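Local coordinates for protein piwi (Drosophila melanogaster, PDB 6KR6) that binds piRNAs of 24 to 30 nucleotides and, as an Argonaute-family protein, directs the repression of transposable elements, at residues Arg169-Gly174 with Lys384-Trp389; Met576-Asp581 with Ser645-Tyr650. All blocks are in the same frame, centred on the assembly; numbering follows the deposited sequence.

Interaction 1. Residues Arg169-Gly174 with Lys384-Trp389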
loop_
_atom_site.group_PDB
_atom_site.type_symbol
_atom_site.label_atom_id
_atom_site.label_comp_id
_atom_site.label_asym_id
_atom_site.label_seq_id
_atom_site.Cartn_x
_atom_site.Cartn_y
_atom_site.Cartn_z
ATOM N N ARG A 169 23.521 7.091 5.201
ATOM C CA ARG A 169 22.940 7.761 6.363
ATOM C C ARG A 169 23.912 8.773 6.956
ATOM O O ARG A 169 23.512 9.880 7.343
ATOM C CB ARG A 169 22.528 6.731 7.416
ATOM C CG ARG A 169 21.335 5.869 7.028
ATOM C CD ARG A 169 20.924 4.953 8.172
ATOM N NE ARG A 169 20.450 5.710 9.326
ATOM C CZ ARG A 169 20.108 5.168 10.491
ATOM N NH1 ARG A 169 20.189 3.855 10.663
ATOM N NH2 ARG A 169 19.687 5.939 11.484
ATOM N N ARG A 170 25.195 8.410 7.034
ATOM C CA ARG A 170 26.211 9.356 7.485
ATOM C C ARG A 170 26.248 10.587 6.589
ATOM O O ARG A 170 26.453 11.709 7.068
ATOM C CB ARG A 170 27.576 8.668 7.516
ATOM C CG ARG A 170 28.700 9.495 8.116
ATOM C CD ARG A 170 30.007 8.715 8.085
ATOM N NE ARG A 170 31.143 9.509 8.543
ATOM C CZ ARG A 170 32.402 9.086 8.529
ATOM N NH1 ARG A 170 32.688 7.873 8.076
ATOM N NH2 ARG A 170 33.376 9.874 8.964
ATOM N N SER A 171 26.046 10.397 5.282
ATOM C CA SER A 171 25.996 11.540 4.372
ATOM C C SER A 171 24.742 12.379 4.606
ATOM O O SER A 171 24.810 13.612 4.673
ATOM C CB SER A 171 26.063 11.062 2.920
ATOM O OG SER A 171 26.106 12.163 2.029
ATOM N N MET A 172 23.582 11.723 4.726
ATOM C CA MET A 172 22.336 12.435 4.994
ATOM C C MET A 172 22.421 13.250 6.275
ATOM O O MET A 172 21.730 14.266 6.413
ATOM C CB MET A 172 21.164 11.455 5.089
ATOM C CG MET A 172 20.930 10.608 3.856
ATOM S SD MET A 172 20.767 11.556 2.336
ATOM C CE MET A 172 20.572 10.229 1.151
ATOM N N LYS A 173 23.248 12.810 7.228
ATOM C CA LYS A 173 23.425 13.569 8.462
ATOM C C LYS A 173 23.936 14.979 8.192
ATOM O O LYS A 173 23.657 15.897 8.972
ATOM C CB LYS A 173 24.381 12.830 9.400
ATOM N N GLY A 174 24.678 15.175 7.099
ATOM C CA GLY A 174 25.173 16.502 6.778
ATOM C C GLY A 174 24.071 17.491 6.455
ATOM O O GLY A 174 24.219 18.692 6.695
ATOM N N LYS A 384 31.474 15.862 1.996
ATOM C CA LYS A 384 32.696 15.356 2.611
ATOM C C LYS A 384 32.599 13.857 2.867
ATOM O O LYS A 384 33.510 13.092 2.523
ATOM C CB LYS A 384 32.975 16.111 3.910
ATOM N N VAL A 385 31.491 13.420 3.473
ATOM C CA VAL A 385 31.286 11.998 3.726
ATOM C C VAL A 385 31.263 11.222 2.416
ATOM O O VAL A 385 31.868 10.149 2.302
ATOM C CB VAL A 385 29.991 11.778 4.533
ATOM C CG1 VAL A 385 29.666 10.296 4.629
ATOM C CG2 VAL A 385 30.120 12.391 5.919
ATOM N N LEU A 386 30.575 11.755 1.403
ATOM C CA LEU A 386 30.498 11.051 0.126
ATOM C C LEU A 386 31.872 10.923 -0.525
ATOM O O LEU A 386 32.222 9.860 -1.051
ATOM C CB LEU A 386 29.526 11.764 -0.812
ATOM C CG LEU A 386 28.039 11.504 -0.572
ATOM C CD1 LEU A 386 27.203 12.233 -1.610
ATOM C CD2 LEU A 386 27.745 10.011 -0.596
ATOM N N ARG A 387 32.667 11.994 -0.493
ATOM C CA ARG A 387 33.949 11.991 -1.187
ATOM C C ARG A 387 34.997 11.170 -0.448
ATOM O O ARG A 387 35.886 10.593 -1.086
ATOM C CB ARG A 387 34.442 13.425 -1.380
ATOM N N ASP A 388 34.918 11.107 0.886
ATOM C CA ASP A 388 35.905 10.344 1.644
ATOM C C ASP A 388 35.921 8.877 1.237
ATOM O O ASP A 388 36.966 8.220 1.323
ATOM C CB ASP A 388 35.633 10.478 3.142
ATOM N N TRP A 389 34.786 8.348 0.788
ATOM C CA TRP A 389 34.705 6.978 0.305
ATOM C C TRP A 389 34.940 6.866 -1.193
ATOM O O TRP A 389 34.800 5.769 -1.747
ATOM C CB TRP A 389 33.343 6.378 0.666
ATOM C CG TRP A 389 33.183 6.131 2.131
ATOM C CD1 TRP A 389 32.822 7.040 3.081
ATOM C CD2 TRP A 389 33.383 4.891 2.817
ATOM N NE1 TRP A 389 32.784 6.442 4.317
ATOM C CE2 TRP A 389 33.123 5.122 4.182
ATOM C CE3 TRP A 389 33.756 3.607 2.408
ATOM C CZ2 TRP A 389 33.223 4.118 5.141
ATOM C CZ3 TRP A 389 33.854 2.611 3.362
ATOM C CH2 TRP A 389 33.590 2.872 4.712
#
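Arg170 lays its aliphatic stem over Val385, with its CG 3.7 Å from Val385 CG1 and its CB and CD close to the same methyl. The chain stays extended out to NE, and because CG stands anti to the backbone nitrogen (chi1 -173°) the stem runs out across the valine instead of folding back along its own helix. Val385 uses both branches: CG1 also rests on the backbone N of Ser171 at 3.7 Å, while CG2 sits beside Arg170 NE at 4.0 Å. Here helix 158-172 packs on helix 380-388, which leads toward strand 392-405 in what is probably the linker between the PAZ and MID domains of Argonautes. The backbones come nearest at Ser171 and Val385, whose CA atoms are 5.3 Å apart, and Ser171 O accepts a hydrogen bond from Ser382 OG, about a turn before Val385 on its helix. One residue on from the valine, Leu386 sets its CG against Ser171 OG, with both leucine methyls beside the hydroxyl. Replacing Leu386 by an alanine would probably leave a gap beside Ser171 and cost Leu376 of helix 362-378 one of its neighbours. At the far end of the arginine, NH1 reaches the indole edge of Trp389, 4.0 Å from NE1; the two side chains cross at about a right angle, with guanidinium and ring planes 86° apart, and the groups do not stack.

Interaction 2. Residues Met576-Asp581 with Ser645-Tyr650. With ZN (zinc ion), chain N.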
loop_
_atom_site.group_PDB
_atom_site.type_symbol
_atom_site.label_atom_id
_atom_site.label_comp_id
_atom_site.label_asym_id
_atom_site.label_seq_id
_atom_site.Cartn_x
_atom_site.Cartn_y
_atom_site.Cartn_z
ATOM N N MET A 576 -7.800 -20.722 -13.018
ATOM C CA MET A 576 -8.554 -20.049 -11.973
ATOM C C MET A 576 -7.687 -18.941 -11.396
ATOM O O MET A 576 -6.599 -19.208 -10.875
ATOM C CB MET A 576 -8.981 -21.034 -10.886
ATOM C CG MET A 576 -9.324 -20.403 -9.547
ATOM S SD MET A 576 -10.328 -21.536 -8.568
ATOM C CE MET A 576 -10.066 -20.903 -6.916
ATOM N N THR A 577 -8.159 -17.704 -11.506
ATOM C CA THR A 577 -7.453 -16.548 -10.974
ATOM C C THR A 577 -8.058 -16.178 -9.630
ATOM O O THR A 577 -9.274 -15.989 -9.524
ATOM C CB THR A 577 -7.537 -15.359 -11.930
ATOM O OG1 THR A 577 -7.285 -15.802 -13.269
ATOM C CG2 THR A 577 -6.509 -14.306 -11.554
ATOM N N ILE A 578 -7.215 -16.084 -8.605
ATOM C CA ILE A 578 -7.658 -15.768 -7.255
ATOM C C ILE A 578 -7.095 -14.416 -6.850
ATOM O O ILE A 578 -5.915 -14.124 -7.077
ATOM C CB ILE A 578 -7.236 -16.844 -6.237
ATOM C CG1 ILE A 578 -7.602 -18.242 -6.730
ATOM C CG2 ILE A 578 -7.900 -16.586 -4.897
ATOM C CD1 ILE A 578 -7.147 -19.336 -5.785
ATOM N N GLY A 579 -7.948 -13.593 -6.252
ATOM C CA GLY A 579 -7.520 -12.379 -5.588
ATOM C C GLY A 579 -7.928 -12.431 -4.128
ATOM O O GLY A 579 -8.903 -13.087 -3.766
ATOM N N PHE A 580 -7.169 -11.732 -3.290
ATOM C CA PHE A 580 -7.400 -11.774 -1.852
ATOM C C PHE A 580 -6.928 -10.465 -1.241
ATOM O O PHE A 580 -5.839 -9.988 -1.570
ATOM C CB PHE A 580 -6.665 -12.962 -1.217
ATOM C CG PHE A 580 -6.741 -12.998 0.285
ATOM C CD1 PHE A 580 -7.897 -13.410 0.925
ATOM C CD2 PHE A 580 -5.646 -12.642 1.057
ATOM C CE1 PHE A 580 -7.968 -13.447 2.304
ATOM C CE2 PHE A 580 -5.711 -12.681 2.436
ATOM C CZ PHE A 580 -6.875 -13.085 3.059
ATOM N N ASP A 581 -7.747 -9.880 -0.370
ATOM C CA ASP A 581 -7.294 -8.709 0.376
ATOM C C ASP A 581 -7.960 -8.682 1.745
ATOM O O ASP A 581 -8.831 -9.497 2.057
ATOM C CB ASP A 581 -7.546 -7.394 -0.382
ATOM C CG ASP A 581 -6.667 -6.246 0.126
ATOM O OD1 ASP A 581 -5.947 -6.444 1.128
ATOM O OD2 ASP A 581 -6.681 -5.149 -0.469
ATOM N N SER A 645 -6.675 -26.557 -13.734
ATOM C CA SER A 645 -5.338 -27.044 -14.060
ATOM C C SER A 645 -4.260 -26.047 -13.651
ATOM O O SER A 645 -3.174 -26.448 -13.213
ATOM C CB SER A 645 -5.240 -27.348 -15.556
ATOM O OG SER A 645 -6.224 -28.286 -15.956
ATOM N N ARG A 646 -4.536 -24.752 -13.794
ATOM C CA ARG A 646 -3.606 -23.695 -13.419
ATOM C C ARG A 646 -4.299 -22.729 -12.469
ATOM O O ARG A 646 -5.512 -22.512 -12.557
ATOM C CB ARG A 646 -3.093 -22.932 -14.652
ATOM C CG ARG A 646 -2.927 -23.787 -15.901
ATOM C CD ARG A 646 -2.676 -22.923 -17.128
ATOM N NE ARG A 646 -2.958 -23.634 -18.372
ATOM C CZ ARG A 646 -2.041 -24.248 -19.112
ATOM N NH1 ARG A 646 -0.770 -24.238 -18.738
ATOM N NH2 ARG A 646 -2.396 -24.870 -20.228
ATOM N N ILE A 647 -3.521 -22.149 -11.556
ATOM C CA ILE A 647 -4.028 -21.190 -10.582
ATOM C C ILE A 647 -3.053 -20.025 -10.495
ATOM O O ILE A 647 -1.853 -20.231 -10.279
ATOM C CB ILE A 647 -4.227 -21.827 -9.191
ATOM C CG1 ILE A 647 -5.270 -22.944 -9.249
ATOM C CG2 ILE A 647 -4.654 -20.777 -8.179
ATOM C CD1 ILE A 647 -5.663 -23.479 -7.886
ATOM N N VAL A 648 -3.568 -18.807 -10.654
ATOM C CA VAL A 648 -2.794 -17.582 -10.487
ATOM C C VAL A 648 -3.373 -16.841 -9.289
ATOM O O VAL A 648 -4.505 -16.343 -9.339
ATOM C CB VAL A 648 -2.815 -16.709 -11.748
ATOM C CG1 VAL A 648 -2.058 -15.413 -11.506
ATOM C CG2 VAL A 648 -2.214 -17.463 -12.923
ATOM N N PHE A 649 -2.597 -16.770 -8.212
ATOM C CA PHE A 649 -3.022 -16.178 -6.951
ATOM C C PHE A 649 -2.405 -14.791 -6.831
ATOM O O PHE A 649 -1.177 -14.656 -6.836
ATOM C CB PHE A 649 -2.590 -17.066 -5.783
ATOM C CG PHE A 649 -3.218 -16.709 -4.464
ATOM C CD1 PHE A 649 -2.772 -15.621 -3.736
ATOM C CD2 PHE A 649 -4.234 -17.486 -3.934
ATOM C CE1 PHE A 649 -3.342 -15.300 -2.518
ATOM C CE2 PHE A 649 -4.804 -17.171 -2.713
ATOM C CZ PHE A 649 -4.357 -16.077 -2.007
ATOM N N TYR A 650 -3.250 -13.767 -6.721
ATOM C CA TYR A 650 -2.803 -12.388 -6.543
ATOM C C TYR A 650 -3.035 -11.976 -5.095
ATOM O O TYR A 650 -4.167 -12.035 -4.602
ATOM C CB TYR A 650 -3.527 -11.443 -7.503
ATOM C CG TYR A 650 -3.088 -11.588 -8.941
ATOM C CD1 TYR A 650 -1.784 -11.302 -9.320
ATOM C CD2 TYR A 650 -3.978 -12.003 -9.920
ATOM C CE1 TYR A 650 -1.376 -11.431 -10.636
ATOM C CE2 TYR A 650 -3.581 -12.135 -11.238
ATOM C CZ TYR A 650 -2.279 -11.848 -11.590
ATOM O OH TYR A 650 -1.883 -11.979 -12.900
HETATM ZN ZN ZN N . -5.063 -4.687 0.699
#
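Met576 and Ile647, Thr577 and Val648, Ile578 and Phe649, Gly579 and Tyr650 face each other on two parallel strands, 575-584 and 646-652, neighbours in the RNase H fold of the Piwi domain. Backbone bonds come first. Ile578 supplies both of its groups: its N gives to Val648 O at 2.8 Å and its O takes Tyr650 N at 2.7 Å. Met576 does likewise with Arg646 O and Val648 N, and a weak bond from Phe580 N to Tyr650 O follows. Apolar packing occupies two faces. On the one covered by helix 625-640, Ile578 CD1 meets Ile647 CG2 at 3.7 Å, while its CG2 touches Phe649 CE2 at 3.8 Å; the far end of that ring, CZ, reaches Phe580 CB. On the other, toward helix 779-795, the Thr577 rotamer that puts CG2 anti to the backbone nitrogen brings this methyl to the edge of the Tyr650 ring, 3.7 Å from CE2, and the tyrosine OH goes on to bond Thr761. Last is the metal. Asp581, probably one of the catalytic aspartates, grips a zinc ion with both carboxylate oxygens, OD1 and OD2 each 2.0 Å away, and Asp652 adds OD1 from just beyond Tyr650.

Interactions 1 and 2 lie on opposite sides of the chain's centre, about 46 Å apart between their own centres and about 30 Å between nearest atoms, so neither touches the other. In sequence, interaction 1 closes before interaction 2 opens. Their relation to the RNA differs: the nearest atom of 169-174 with 384-389 is about 30 Å from the bound nucleic acid, that of 576-581 with 645-650 about 10 Å. Interaction 2 leads straight into the probable catalytic centre, the Phe580 side chain lying about 6 Å from that of Asp652 and about 4 Å from a mercury ion. In interaction 1 the Trp389 side chain is about 14 Å from a bound zinc ion.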